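Local structure of mandelate racemase/muconate lactonizing enzyme, C-terminal domain protein (Paracoccus denitrificans, 4DWD) at residues Gln155-Lys160 with Thr320-Leu325; Tyr219-Glu224 with Met267-Ile272; Arg57-Phe62 with Thr92-Ala97; Leu52-Arg57 with His80-Leu85. The protein binds magnesium and, as a member of the mandelate racemase/muconate lactonizing enzyme branch of the enolase superfamily, may act as a hydro-lyase. All blocks are in the same frame, centred on the assembly; numbering follows the deposited sequence. Where two conformers were deposited one is given.

Contact 1: Gln155-Lys160 with Thr320-Leu325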
loop_
_atom_site.group_PDB
_atom_site.type_symbol
_atom_site.label_atom_id
_atom_site.label_comp_id
_atom_site.label_asym_id
_atom_site.label_seq_id
_atom_site.Cartn_x
_atom_site.Cartn_y
_atom_site.Cartn_z
ATOM N N GLN B 155 -24.544 39.301 -6.848
ATOM C CA GLN B 155 -25.558 38.323 -6.440
ATOM C C GLN B 155 -25.112 36.878 -6.699
ATOM O O GLN B 155 -25.843 36.099 -7.327
ATOM C CB GLN B 155 -26.887 38.597 -7.151
ATOM C CG GLN B 155 -27.605 39.851 -6.691
ATOM C CD GLN B 155 -29.018 39.917 -7.243
ATOM O OE1 GLN B 155 -29.220 39.925 -8.454
ATOM N NE2 GLN B 155 -29.997 39.944 -6.351
ATOM N N PRO B 156 -23.911 36.507 -6.205
ATOM C CA PRO B 156 -23.345 35.215 -6.597
ATOM C C PRO B 156 -23.987 34.009 -5.914
ATOM O O PRO B 156 -24.628 34.142 -4.865
ATOM C CB PRO B 156 -21.879 35.343 -6.163
ATOM C CG PRO B 156 -21.959 36.213 -4.953
ATOM C CD PRO B 156 -23.013 37.239 -5.289
ATOM N N ALA B 157 -23.793 32.834 -6.508
ATOM C CA ALA B 157 -24.274 31.584 -5.928
ATOM C C ALA B 157 -23.368 31.094 -4.794
ATOM O O ALA B 157 -23.765 30.233 -4.009
ATOM C CB ALA B 157 -24.412 30.518 -7.013
ATOM N N ALA B 158 -22.145 31.631 -4.745
ATOM C CA ALA B 158 -21.142 31.306 -3.719
ATOM C C ALA B 158 -20.125 32.437 -3.622
ATOM O O ALA B 158 -20.050 33.282 -4.508
ATOM C CB ALA B 158 -20.450 29.982 -4.031
ATOM N N VAL B 159 -19.354 32.459 -2.538
ATOM C CA VAL B 159 -18.281 33.442 -2.346
ATOM C C VAL B 159 -16.996 32.692 -2.024
ATOM O O VAL B 159 -17.041 31.727 -1.274
ATOM C CB VAL B 159 -18.615 34.395 -1.176
ATOM C CG1 VAL B 159 -17.408 35.249 -0.807
ATOM C CG2 VAL B 159 -19.811 35.264 -1.545
ATOM N N LYS B 160 -15.869 33.115 -2.598
ATOM C CA LYS B 160 -14.575 32.557 -2.191
ATOM C C LYS B 160 -13.690 33.700 -1.760
ATOM O O LYS B 160 -13.540 34.673 -2.503
ATOM C CB LYS B 160 -13.914 31.772 -3.339
ATOM C CG LYS B 160 -12.643 31.032 -2.931
ATOM C CD LYS B 160 -12.037 30.216 -4.055
ATOM C CE LYS B 160 -11.184 31.081 -4.966
ATOM N NZ LYS B 160 -10.773 30.349 -6.200
ATOM N N THR B 320 -20.705 21.157 -10.019
ATOM C CA THR B 320 -20.929 21.142 -8.571
ATOM C C THR B 320 -20.654 22.479 -7.891
ATOM O O THR B 320 -21.161 22.739 -6.795
ATOM C CB THR B 320 -20.045 20.084 -7.890
ATOM O OG1 THR B 320 -18.677 20.285 -8.288
ATOM C CG2 THR B 320 -20.490 18.682 -8.278
ATOM N N LYS B 321 -19.840 23.313 -8.534
ATOM C CA LYS B 321 -19.517 24.641 -8.011
ATOM C C LYS B 321 -19.680 25.638 -9.152
ATOM O O LYS B 321 -19.636 25.250 -10.319
ATOM C CB LYS B 321 -18.086 24.677 -7.430
ATOM C CG LYS B 321 -17.791 23.616 -6.363
ATOM C CD LYS B 321 -18.376 23.955 -5.003
ATOM C CE LYS B 321 -17.828 23.057 -3.897
ATOM N NZ LYS B 321 -18.115 21.605 -4.087
ATOM N N PRO B 322 -19.898 26.918 -8.830
ATOM C CA PRO B 322 -20.110 27.916 -9.866
ATOM C C PRO B 322 -18.839 28.308 -10.625
ATOM O O PRO B 322 -17.744 27.874 -10.292
ATOM C CB PRO B 322 -20.632 29.127 -9.088
ATOM C CG PRO B 322 -21.045 28.599 -7.760
ATOM C CD PRO B 322 -20.093 27.482 -7.484
ATOM N N VAL B 323 -19.024 29.142 -11.639
ATOM C CA VAL B 323 -17.932 29.699 -12.447
ATOM C C VAL B 323 -17.221 30.830 -11.698
ATOM O O VAL B 323 -17.855 31.744 -11.178
ATOM C CB VAL B 323 -18.495 30.260 -13.768
ATOM C CG1 VAL B 323 -17.385 30.895 -14.600
ATOM C CG2 VAL B 323 -19.191 29.163 -14.564
ATOM N N GLU B 324 -15.893 30.784 -11.665
ATOM C CA GLU B 324 -15.116 31.828 -10.995
ATOM C C GLU B 324 -15.241 33.206 -11.648
ATOM O O GLU B 324 -15.084 33.347 -12.866
ATOM C CB GLU B 324 -13.643 31.432 -10.908
ATOM C CG GLU B 324 -12.837 32.444 -10.095
ATOM C CD GLU B 324 -11.463 31.967 -9.667
ATOM O OE1 GLU B 324 -10.945 30.973 -10.210
ATOM O OE2 GLU B 324 -10.880 32.634 -8.792
ATOM N N LEU B 325 -15.527 34.205 -10.811
ATOM C CA LEU B 325 -15.509 35.618 -11.183
ATOM C C LEU B 325 -14.577 36.375 -10.234
ATOM O O LEU B 325 -14.944 36.722 -9.096
ATOM C CB LEU B 325 -16.920 36.219 -11.196
ATOM C CG LEU B 325 -16.988 37.721 -11.537
ATOM C CD1 LEU B 325 -16.508 37.977 -12.966
ATOM C CD2 LEU B 325 -18.403 38.234 -11.331
HETATM O O HOH W 1 -8.678 31.583 -7.642
#

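Contact 2: Tyr219-Glu224 with Met267-Ile272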
loop_
_atom_site.group_PDB
_atom_site.type_symbol
_atom_site.label_atom_id
_atom_site.label_comp_id
_atom_site.label_asym_id
_atom_site.label_seq_id
_atom_site.Cartn_x
_atom_site.Cartn_y
_atom_site.Cartn_z
ATOM N N TYR B 219 -17.702 25.990 5.996
ATOM C CA TYR B 219 -17.193 26.328 4.662
ATOM C C TYR B 219 -17.295 25.128 3.728
ATOM O O TYR B 219 -17.242 23.975 4.177
ATOM C CB TYR B 219 -15.751 26.873 4.728
ATOM C CG TYR B 219 -15.670 28.374 4.978
ATOM C CD1 TYR B 219 -16.266 28.954 6.108
ATOM C CD2 TYR B 219 -14.989 29.211 4.085
ATOM C CE1 TYR B 219 -16.209 30.326 6.327
ATOM C CE2 TYR B 219 -14.917 30.588 4.292
ATOM C CZ TYR B 219 -15.523 31.142 5.416
ATOM O OH TYR B 219 -15.452 32.510 5.596
ATOM N N SER B 220 -17.412 25.422 2.436
ATOM C CA SER B 220 -17.655 24.372 1.451
ATOM C C SER B 220 -16.402 23.777 0.832
ATOM O O SER B 220 -16.349 22.573 0.586
ATOM C CB SER B 220 -18.636 24.848 0.383
ATOM O OG SER B 220 -19.936 24.890 0.935
ATOM N N TRP B 221 -15.387 24.595 0.604
ATOM C CA TRP B 221 -14.122 24.082 0.083
ATOM C C TRP B 221 -12.968 24.907 0.538
ATOM O O TRP B 221 -13.146 26.050 0.982
ATOM C CB TRP B 221 -14.136 23.887 -1.443
ATOM C CG TRP B 221 -13.920 25.086 -2.320
ATOM C CD1 TRP B 221 -12.728 25.490 -2.919
ATOM C CD2 TRP B 221 -14.927 26.041 -2.770
ATOM N NE1 TRP B 221 -12.929 26.598 -3.708
ATOM C CE2 TRP B 221 -14.240 26.975 -3.662
ATOM C CE3 TRP B 221 -16.294 26.192 -2.555
ATOM C CZ2 TRP B 221 -14.910 28.028 -4.279
ATOM C CZ3 TRP B 221 -16.954 27.256 -3.186
ATOM C CH2 TRP B 221 -16.276 28.148 -4.024
ATOM N N PHE B 222 -11.781 24.321 0.415
ATOM C CA PHE B 222 -10.528 24.855 0.971
ATOM C C PHE B 222 -9.466 24.681 -0.100
ATOM O O PHE B 222 -8.999 23.571 -0.342
ATOM C CB PHE B 222 -10.201 24.054 2.237
ATOM C CG PHE B 222 -9.015 24.539 3.054
ATOM C CD1 PHE B 222 -8.522 25.858 2.998
ATOM C CD2 PHE B 222 -8.433 23.659 3.971
ATOM C CE1 PHE B 222 -7.457 26.254 3.820
ATOM C CE2 PHE B 222 -7.368 24.052 4.778
ATOM C CZ PHE B 222 -6.882 25.345 4.714
ATOM N N GLU B 223 -9.127 25.782 -0.771
ATOM C CA GLU B 223 -8.297 25.746 -1.962
ATOM C C GLU B 223 -6.824 25.976 -1.643
ATOM O O GLU B 223 -6.481 26.874 -0.869
ATOM C CB GLU B 223 -8.821 26.798 -2.952
ATOM C CG GLU B 223 -8.157 26.810 -4.315
ATOM C CD GLU B 223 -8.967 27.568 -5.355
ATOM O OE1 GLU B 223 -10.198 27.715 -5.178
ATOM O OE2 GLU B 223 -8.367 27.982 -6.372
ATOM N N GLU B 224 -5.969 25.156 -2.263
ATOM C CA GLU B 224 -4.510 25.318 -2.214
ATOM C C GLU B 224 -3.958 25.576 -0.797
ATOM O O GLU B 224 -3.236 26.547 -0.562
ATOM C CB GLU B 224 -4.055 26.405 -3.203
ATOM C CG GLU B 224 -4.350 26.089 -4.666
ATOM C CD GLU B 224 -3.252 25.285 -5.355
ATOM O OE1 GLU B 224 -2.084 25.305 -4.897
ATOM O OE2 GLU B 224 -3.542 24.647 -6.382
HETATM N N MSE B 267 -11.127 17.483 -5.801
HETATM C CA MSE B 267 -11.676 18.635 -6.543
HETATM C C MSE B 267 -10.505 19.286 -7.223
HETATM O O MSE B 267 -9.576 19.772 -6.544
HETATM C CB MSE B 267 -12.383 19.599 -5.571
HETATM C CG MSE B 267 -12.916 20.850 -6.269
HETATM SE SE MSE B 267 -13.962 21.955 -5.007
HETATM C CE MSE B 267 -13.520 23.713 -5.736
ATOM N N VAL B 268 -10.519 19.307 -8.560
ATOM C CA VAL B 268 -9.371 19.808 -9.318
ATOM C C VAL B 268 -9.752 21.045 -10.134
ATOM O O VAL B 268 -10.885 21.154 -10.633
ATOM C CB VAL B 268 -8.710 18.725 -10.223
ATOM C CG1 VAL B 268 -8.184 17.572 -9.364
ATOM C CG2 VAL B 268 -9.674 18.243 -11.316
ATOM N N GLN B 269 -8.785 21.956 -10.266
ATOM C CA GLN B 269 -9.023 23.312 -10.773
ATOM C C GLN B 269 -7.956 23.797 -11.765
ATOM O O GLN B 269 -7.449 24.906 -11.618
ATOM C CB GLN B 269 -9.081 24.274 -9.594
ATOM C CG GLN B 269 -9.995 23.797 -8.481
ATOM C CD GLN B 269 -10.064 24.815 -7.385
ATOM O OE1 GLN B 269 -9.221 24.818 -6.481
ATOM N NE2 GLN B 269 -11.056 25.696 -7.457
ATOM N N PRO B 270 -7.644 22.986 -12.803
ATOM C CA PRO B 270 -6.731 23.536 -13.803
ATOM C C PRO B 270 -7.371 24.756 -14.511
ATOM O O PRO B 270 -8.597 24.947 -14.458
ATOM C CB PRO B 270 -6.544 22.365 -14.772
ATOM C CG PRO B 270 -7.851 21.625 -14.706
ATOM C CD PRO B 270 -8.272 21.730 -13.255
ATOM N N ASP B 271 -6.535 25.561 -15.163
ATOM C CA ASP B 271 -6.955 26.856 -15.737
ATOM C C ASP B 271 -6.720 26.814 -17.235
ATOM O O ASP B 271 -5.588 26.576 -17.698
ATOM C CB ASP B 271 -6.145 27.995 -15.074
ATOM C CG ASP B 271 -6.561 29.375 -15.517
ATOM O OD1 ASP B 271 -6.905 29.574 -16.695
ATOM O OD2 ASP B 271 -6.497 30.292 -14.664
ATOM N N ILE B 272 -7.783 27.100 -17.985
ATOM C CA ILE B 272 -7.785 27.028 -19.444
ATOM C C ILE B 272 -6.761 27.924 -20.166
ATOM O O ILE B 272 -6.405 27.638 -21.321
ATOM C CB ILE B 272 -9.238 27.299 -19.952
ATOM C CG1 ILE B 272 -9.494 26.763 -21.364
ATOM C CG2 ILE B 272 -9.642 28.771 -19.809
ATOM C CD1 ILE B 272 -10.965 26.469 -21.559
#

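Contact 3: Arg57-Phe62 with Thr92-Ala97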
loop_
_atom_site.group_PDB
_atom_site.type_symbol
_atom_site.label_atom_id
_atom_site.label_comp_id
_atom_site.label_asym_id
_atom_site.label_seq_id
_atom_site.Cartn_x
_atom_site.Cartn_y
_atom_site.Cartn_z
ATOM N N ARG B 57 8.389 33.266 -31.243
ATOM C CA ARG B 57 9.629 32.661 -31.737
ATOM C C ARG B 57 9.461 31.201 -32.132
ATOM O O ARG B 57 10.058 30.742 -33.108
ATOM C CB ARG B 57 10.730 32.732 -30.678
ATOM C CG ARG B 57 11.304 34.102 -30.377
ATOM C CD ARG B 57 12.557 33.963 -29.512
ATOM N NE ARG B 57 12.300 33.226 -28.269
ATOM C CZ ARG B 57 11.752 33.762 -27.178
ATOM N NH1 ARG B 57 11.417 35.047 -27.152
ATOM N NH2 ARG B 57 11.549 33.016 -26.110
ATOM N N ASP B 58 8.679 30.465 -31.349
ATOM C CA ASP B 58 8.667 29.006 -31.454
ATOM C C ASP B 58 7.429 28.443 -32.146
ATOM O O ASP B 58 7.537 27.516 -32.962
ATOM C CB ASP B 58 8.865 28.357 -30.080
ATOM C CG ASP B 58 10.104 28.862 -29.358
ATOM O OD1 ASP B 58 11.145 29.122 -30.015
ATOM O OD2 ASP B 58 10.051 29.000 -28.123
ATOM N N ILE B 59 6.260 28.992 -31.830
ATOM C CA ILE B 59 5.001 28.411 -32.297
ATOM C C ILE B 59 4.520 29.015 -33.610
ATOM O O ILE B 59 4.205 28.283 -34.553
ATOM C CB ILE B 59 3.909 28.498 -31.211
ATOM C CG1 ILE B 59 4.380 27.796 -29.930
ATOM C CG2 ILE B 59 2.600 27.899 -31.703
ATOM C CD1 ILE B 59 3.489 28.043 -28.726
ATOM N N ALA B 60 4.464 30.344 -33.661
ATOM C CA ALA B 60 3.976 31.064 -34.841
ATOM C C ALA B 60 4.589 30.589 -36.172
ATOM O O ALA B 60 3.836 30.314 -37.106
ATOM C CB ALA B 60 4.141 32.568 -34.661
ATOM N N PRO B 61 5.938 30.475 -36.265
ATOM C CA PRO B 61 6.499 30.065 -37.561
ATOM C C PRO B 61 6.032 28.678 -37.984
ATOM O O PRO B 61 5.952 28.395 -39.175
ATOM C CB PRO B 61 8.017 30.054 -37.319
ATOM C CG PRO B 61 8.236 30.898 -36.116
ATOM C CD PRO B 61 6.992 30.811 -35.284
ATOM N N PHE B 62 5.708 27.825 -37.019
ATOM C CA PHE B 62 5.243 26.475 -37.319
ATOM C C PHE B 62 3.776 26.439 -37.751
ATOM O O PHE B 62 3.411 25.690 -38.649
ATOM C CB PHE B 62 5.471 25.557 -36.118
ATOM C CG PHE B 62 4.844 24.202 -36.269
ATOM C CD1 PHE B 62 5.453 23.227 -37.057
ATOM C CD2 PHE B 62 3.634 23.901 -35.636
ATOM C CE1 PHE B 62 4.875 21.975 -37.208
ATOM C CE2 PHE B 62 3.056 22.645 -35.778
ATOM C CZ PHE B 62 3.674 21.686 -36.570
ATOM N N THR B 92 3.115 25.849 -21.528
ATOM C CA THR B 92 1.734 25.380 -21.594
ATOM C C THR B 92 0.734 26.528 -21.783
ATOM O O THR B 92 -0.278 26.334 -22.448
ATOM C CB THR B 92 1.320 24.492 -20.394
ATOM O OG1 THR B 92 1.510 25.195 -19.152
ATOM C CG2 THR B 92 2.149 23.192 -20.375
ATOM N N ALA B 93 1.011 27.703 -21.212
ATOM C CA ALA B 93 0.120 28.863 -21.427
ATOM C C ALA B 93 0.191 29.362 -22.866
ATOM O O ALA B 93 -0.832 29.736 -23.441
ATOM C CB ALA B 93 0.432 29.990 -20.454
ATOM N N ALA B 94 1.391 29.366 -23.451
ATOM C CA ALA B 94 1.546 29.697 -24.874
ATOM C C ALA B 94 0.727 28.764 -25.765
ATOM O O ALA B 94 0.016 29.207 -26.671
ATOM C CB ALA B 94 3.013 29.652 -25.255
ATOM N N LEU B 95 0.824 27.469 -25.482
ATOM C CA LEU B 95 0.067 26.454 -26.220
ATOM C C LEU B 95 -1.445 26.599 -26.003
ATOM O O LEU B 95 -2.216 26.518 -26.965
ATOM C CB LEU B 95 0.551 25.058 -25.843
ATOM C CG LEU B 95 1.967 24.737 -26.323
ATOM C CD1 LEU B 95 2.526 23.538 -25.560
ATOM C CD2 LEU B 95 1.986 24.470 -27.819
ATOM N N ALA B 96 -1.854 26.845 -24.747
ATOM C CA ALA B 96 -3.269 27.064 -24.420
ATOM C C ALA B 96 -3.832 28.233 -25.213
ATOM O O ALA B 96 -4.923 28.132 -25.768
ATOM C CB ALA B 96 -3.434 27.329 -22.931
ATOM N N ALA B 97 -3.082 29.338 -25.268
ATOM C CA ALA B 97 -3.552 30.524 -25.984
ATOM C C ALA B 97 -3.791 30.211 -27.466
ATOM O O ALA B 97 -4.797 30.643 -28.053
ATOM C CB ALA B 97 -2.540 31.651 -25.827
#

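Contact 4: Leu52-Arg57 with His80-Leu85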
loop_
_atom_site.group_PDB
_atom_site.type_symbol
_atom_site.label_atom_id
_atom_site.label_comp_id
_atom_site.label_asym_id
_atom_site.label_seq_id
_atom_site.Cartn_x
_atom_site.Cartn_y
_atom_site.Cartn_z
ATOM N N LEU B 52 4.310 34.928 -24.482
ATOM C CA LEU B 52 4.170 35.614 -25.757
ATOM C C LEU B 52 5.424 35.478 -26.627
ATOM O O LEU B 52 5.312 35.309 -27.844
ATOM C CB LEU B 52 3.820 37.086 -25.534
ATOM C CG LEU B 52 2.440 37.374 -24.918
ATOM C CD1 LEU B 52 2.305 38.879 -24.691
ATOM C CD2 LEU B 52 1.298 36.854 -25.787
ATOM N N GLY B 53 6.599 35.522 -26.005
ATOM C CA GLY B 53 7.854 35.284 -26.715
ATOM C C GLY B 53 7.945 33.873 -27.282
ATOM O O GLY B 53 8.425 33.671 -28.400
ATOM N N VAL B 54 7.469 32.883 -26.524
ATOM C CA VAL B 54 7.455 31.505 -27.009
ATOM C C VAL B 54 6.487 31.379 -28.190
ATOM O O VAL B 54 6.796 30.723 -29.185
ATOM C CB VAL B 54 7.138 30.521 -25.858
ATOM C CG1 VAL B 54 6.825 29.134 -26.401
ATOM C CG2 VAL B 54 8.307 30.446 -24.881
ATOM N N VAL B 55 5.326 32.034 -28.109
ATOM C CA VAL B 55 4.421 32.065 -29.274
ATOM C C VAL B 55 5.131 32.648 -30.510
ATOM O O VAL B 55 5.158 32.019 -31.572
ATOM C CB VAL B 55 3.118 32.843 -28.977
ATOM C CG1 VAL B 55 2.259 32.994 -30.231
ATOM C CG2 VAL B 55 2.313 32.145 -27.882
ATOM N N ALA B 56 5.719 33.834 -30.360
ATOM C CA ALA B 56 6.317 34.539 -31.495
ATOM C C ALA B 56 7.514 33.792 -32.097
ATOM O O ALA B 56 7.643 33.693 -33.318
ATOM C CB ALA B 56 6.729 35.946 -31.087
ATOM N N ARG B 57 8.389 33.266 -31.243
ATOM C CA ARG B 57 9.629 32.661 -31.737
ATOM C C ARG B 57 9.461 31.201 -32.132
ATOM O O ARG B 57 10.058 30.742 -33.108
ATOM C CB ARG B 57 10.730 32.732 -30.678
ATOM C CG ARG B 57 11.304 34.102 -30.377
ATOM C CD ARG B 57 12.557 33.963 -29.512
ATOM N NE ARG B 57 12.300 33.226 -28.269
ATOM C CZ ARG B 57 11.752 33.762 -27.178
ATOM N NH1 ARG B 57 11.417 35.047 -27.152
ATOM N NH2 ARG B 57 11.549 33.016 -26.110
ATOM N N HIS B 80 5.590 18.714 -28.017
ATOM C CA HIS B 80 6.778 17.884 -27.977
ATOM C C HIS B 80 8.035 18.606 -28.407
ATOM O O HIS B 80 9.104 18.349 -27.862
ATOM C CB HIS B 80 6.500 16.532 -28.635
ATOM C CG HIS B 80 5.610 15.642 -27.773
ATOM N ND1 HIS B 80 4.280 15.838 -27.674
ATOM C CD2 HIS B 80 5.918 14.602 -26.886
ATOM C CE1 HIS B 80 3.751 14.955 -26.801
ATOM N NE2 HIS B 80 4.752 14.204 -26.312
ATOM N N ARG B 81 7.915 19.549 -29.338
ATOM C CA ARG B 81 9.053 20.424 -29.693
ATOM C C ARG B 81 9.479 21.298 -28.510
ATOM O O ARG B 81 10.667 21.606 -28.346
ATOM C CB ARG B 81 8.707 21.336 -30.874
ATOM C CG ARG B 81 8.339 20.592 -32.146
ATOM C CD ARG B 81 9.002 21.152 -33.394
ATOM N NE ARG B 81 8.952 22.605 -33.503
ATOM C CZ ARG B 81 8.976 23.269 -34.659
ATOM N NH1 ARG B 81 8.936 24.595 -34.665
ATOM N NH2 ARG B 81 9.023 22.609 -35.811
ATOM N N LEU B 82 8.502 21.698 -27.700
ATOM C CA LEU B 82 8.735 22.637 -26.607
ATOM C C LEU B 82 8.939 21.968 -25.248
ATOM O O LEU B 82 9.053 22.650 -24.225
ATOM C CB LEU B 82 7.559 23.612 -26.491
ATOM C CG LEU B 82 7.254 24.554 -27.647
ATOM C CD1 LEU B 82 6.127 25.487 -27.250
ATOM C CD2 LEU B 82 8.502 25.326 -28.032
ATOM N N VAL B 83 9.010 20.642 -25.225
ATOM C CA VAL B 83 8.957 19.928 -23.951
ATOM C C VAL B 83 10.099 20.335 -23.018
ATOM O O VAL B 83 9.912 20.422 -21.809
ATOM C CB VAL B 83 8.901 18.390 -24.180
ATOM C CG1 VAL B 83 10.191 17.877 -24.804
ATOM C CG2 VAL B 83 8.579 17.637 -22.891
ATOM N N LYS B 84 11.270 20.631 -23.583
ATOM C CA LYS B 84 12.433 20.956 -22.754
ATOM C C LYS B 84 12.405 22.388 -22.237
ATOM O O LYS B 84 13.319 22.797 -21.530
ATOM C CB LYS B 84 13.747 20.655 -23.489
ATOM C CG LYS B 84 13.898 19.231 -24.024
ATOM C CD LYS B 84 14.653 18.373 -23.028
ATOM C CE LYS B 84 15.018 17.008 -23.590
ATOM N NZ LYS B 84 16.376 16.587 -23.150
ATOM N N LEU B 85 11.334 23.124 -22.557
ATOM C CA LEU B 85 11.060 24.420 -21.920
ATOM C C LEU B 85 10.315 24.268 -20.604
ATOM O O LEU B 85 10.011 25.260 -19.939
ATOM C CB LEU B 85 10.296 25.370 -22.864
ATOM C CG LEU B 85 10.982 25.723 -24.185
ATOM C CD1 LEU B 85 10.094 26.672 -24.976
ATOM C CD2 LEU B 85 12.372 26.315 -23.949
#

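Contact 1: Gln155-Lys160 with Thr320-Leu325
Lys160 NZ is gripped from several directions, and the link across this contact is its long salt bridge to Glu324, a weak hydrogen bond of 3.5 Å from NZ to OE2. A water reinforces it, accepting from Lys160 NZ at 2.8 Å and donating to Glu324 OE2 at 2.7 Å, so that the two side chains are joined directly and through the solvent molecule. Lys160 NZ also bonds Tyr129 OH and pairs with Glu223, one of the metal ligands, while Glu324 accepts from Ser131 OG on OE2 and from the backbone N of Gln299 on OE1. The lysine chain bends at chi3 (82°), which turns its end toward the carboxylate. Both segments feed strands of the TIM-like barrel of the enolase superfamily, 158-162 and 323-325, and strand 125-132 runs between them and pairs with each. With an alanine in place of Glu324, the bridging water and Ser131 OG would probably be left without this acceptor and the lysine amine without one of its anionic neighbours. Nearer the strand starts the contact turns apolar: Pro322 CG rests against Ala157 CB at 3.9 Å and against Ala158 CB at 4.0 Å.

Contact 2: Tyr219-Glu224 with Met267-Ile272
The nearest alpha carbons of 219-224 and 267-272, Trp221 CA and Met267 CA, are 8.9 Å apart, and side chains bridge the gap. Strands 221-223 and 267-268 belong to the TIM-like barrel of the enolase superfamily, and strand 244-246 lies between them, Ser246 touching side chains of both. Met267, modelled as selenomethionine, lays its terminal methyl over one face of the Trp221 indole: CE is 3.5 Å from the centroid of the five-membered ring and 16° off the ring normal, a CH-pi contact, and its nearest ring atom is Trp221 CD1 at 3.4 Å. The selenium stands farther out, Met267 SE lying 4.5 Å from the same Trp221 centroid in an oblique Met-aromatic approach. In Trp221 the first torsion (chi1 80°) wedges CG between the backbone N and carbonyl carbon and brings the ring beneath this methyl; Tyr129 meets the indole edge-to-face. Glu223, seen as a calcium ligand and set close to Asp197 and Glu249 of the same site, crosses the amide of Gln269, the two flat groups turned steeply against each other. Its carboxylate also carries the salt bridge to Lys160. An alanine here would take away a metal ligand and would probably leave both the indole N-H and the Lys160 amine without a partner they now share. That shared atom is Glu223 OE1: Trp221 NE1 donates to its anti lone pair at 3.3 Å and 164°, with the oxygen lying in the indole plane.

Contact 3: Arg57-Phe62 with Thr92-Ala97
Ile59 sends one branch across to helix 90-110, and its tip does all the touching. CB points toward the other helix but is still 5.6 Å from its nearest atom there, Leu95 CD2. From CB the chain runs on through CG1, which lies anti to the carbonyl carbon (chi1 -57°) and narrows the gap, Ile59 CG1 to Leu95 CD2 being 4.6 Å. The extended second torsion then drives CD1 straight outward into van der Waals range: Ile59 CD1 meets Ala94 CB at 3.9 Å and Leu95 CD2 at 4.0 Å. Ala94 offers a bare methyl, whereas Leu95 brings one branch of its isobutyl group, its side chain set at about a right angle to that of Ile59. The backbones stay 8.1 Å apart at their nearest alpha carbons, Ile59 CA and Leu95 CA, a spacing consistent with the small side chain of Ala94. Ile59 sits in a widened pi-type turn that spans 57-59, just before the kink near Pro61. Leu82 also packs on it, and Met78 of helix 71-81 touches both Phe62 and Leu95. Such apolar helix packing forms the helical part of the N-terminal capping domain of the enolase superfamily.

Contact 4: Leu52-Arg57 with His80-Leu85
Residues 52-57 are one run of helix 49-63, widening to a pi-type turn at 55-57, whereas 80-85 holds the end of helix 71-81, a break at Leu82 and a short 3-10 turn over 83-85. The two backbones come nearest at Val54 and Leu82, whose CA atoms are 9.0 Å apart. The 3-10 turn is closed by a backbone bond from Leu85 N to Leu82 O of 2.9 Å, and this puts Leu82 and Leu85, three residues apart, on the same side, where their side chains reach toward Val54. Each takes one branch of the valine. Val54 CG1 meets Leu82 CD1 tip to tip at 3.8 Å, and Val54 CG2 meets Leu85 CD1 more loosely at 4.2 Å. The fork fits both partners because CG1 lies anti to the backbone N (chi1 168°) and CG2 beside it, so the two methyls spread over the pair of leucines. Within the first segment the guanidinium of Arg57 folds back over Gly53, whose carbonyl O lies 3.5 Å above the Arg57 guanidinium plane. Val54 is covered further by Ile90 and Ala94 of helix 90-110, and Leu82 packs on Leu46 of a neighbouring subunit, which also receives a salt bridge from Lys84 to its Glu249. No hydrogen bond or ion pair crosses between the two segments, so their cohesion comes from methyl-to-methyl dispersion and the burial of apolar surface, without directional bonds to fix the register.

In the fold
From the N terminus, the chain first builds the capping domain, where contacts 4 and 3 both start on helix 49-63 and share Arg57. Contact 4 closes at 80-85, where helix 71-81 ends, and contact 3 at 92-97 on helix 90-110; their segments alternate, so the two loops cross and one helix is tied to both of its successors. The chain then enters the barrel. Contact 1 opens at 155-160 and closes only at 320-325, near the end of the barrel, with contact 2 nested inside that long loop; the two meet where Lys160 pairs with Glu223 and packs on Trp221. Ile272 O against Ala96 CB joins contacts 2 and 3, bringing the barrel against the capping domain.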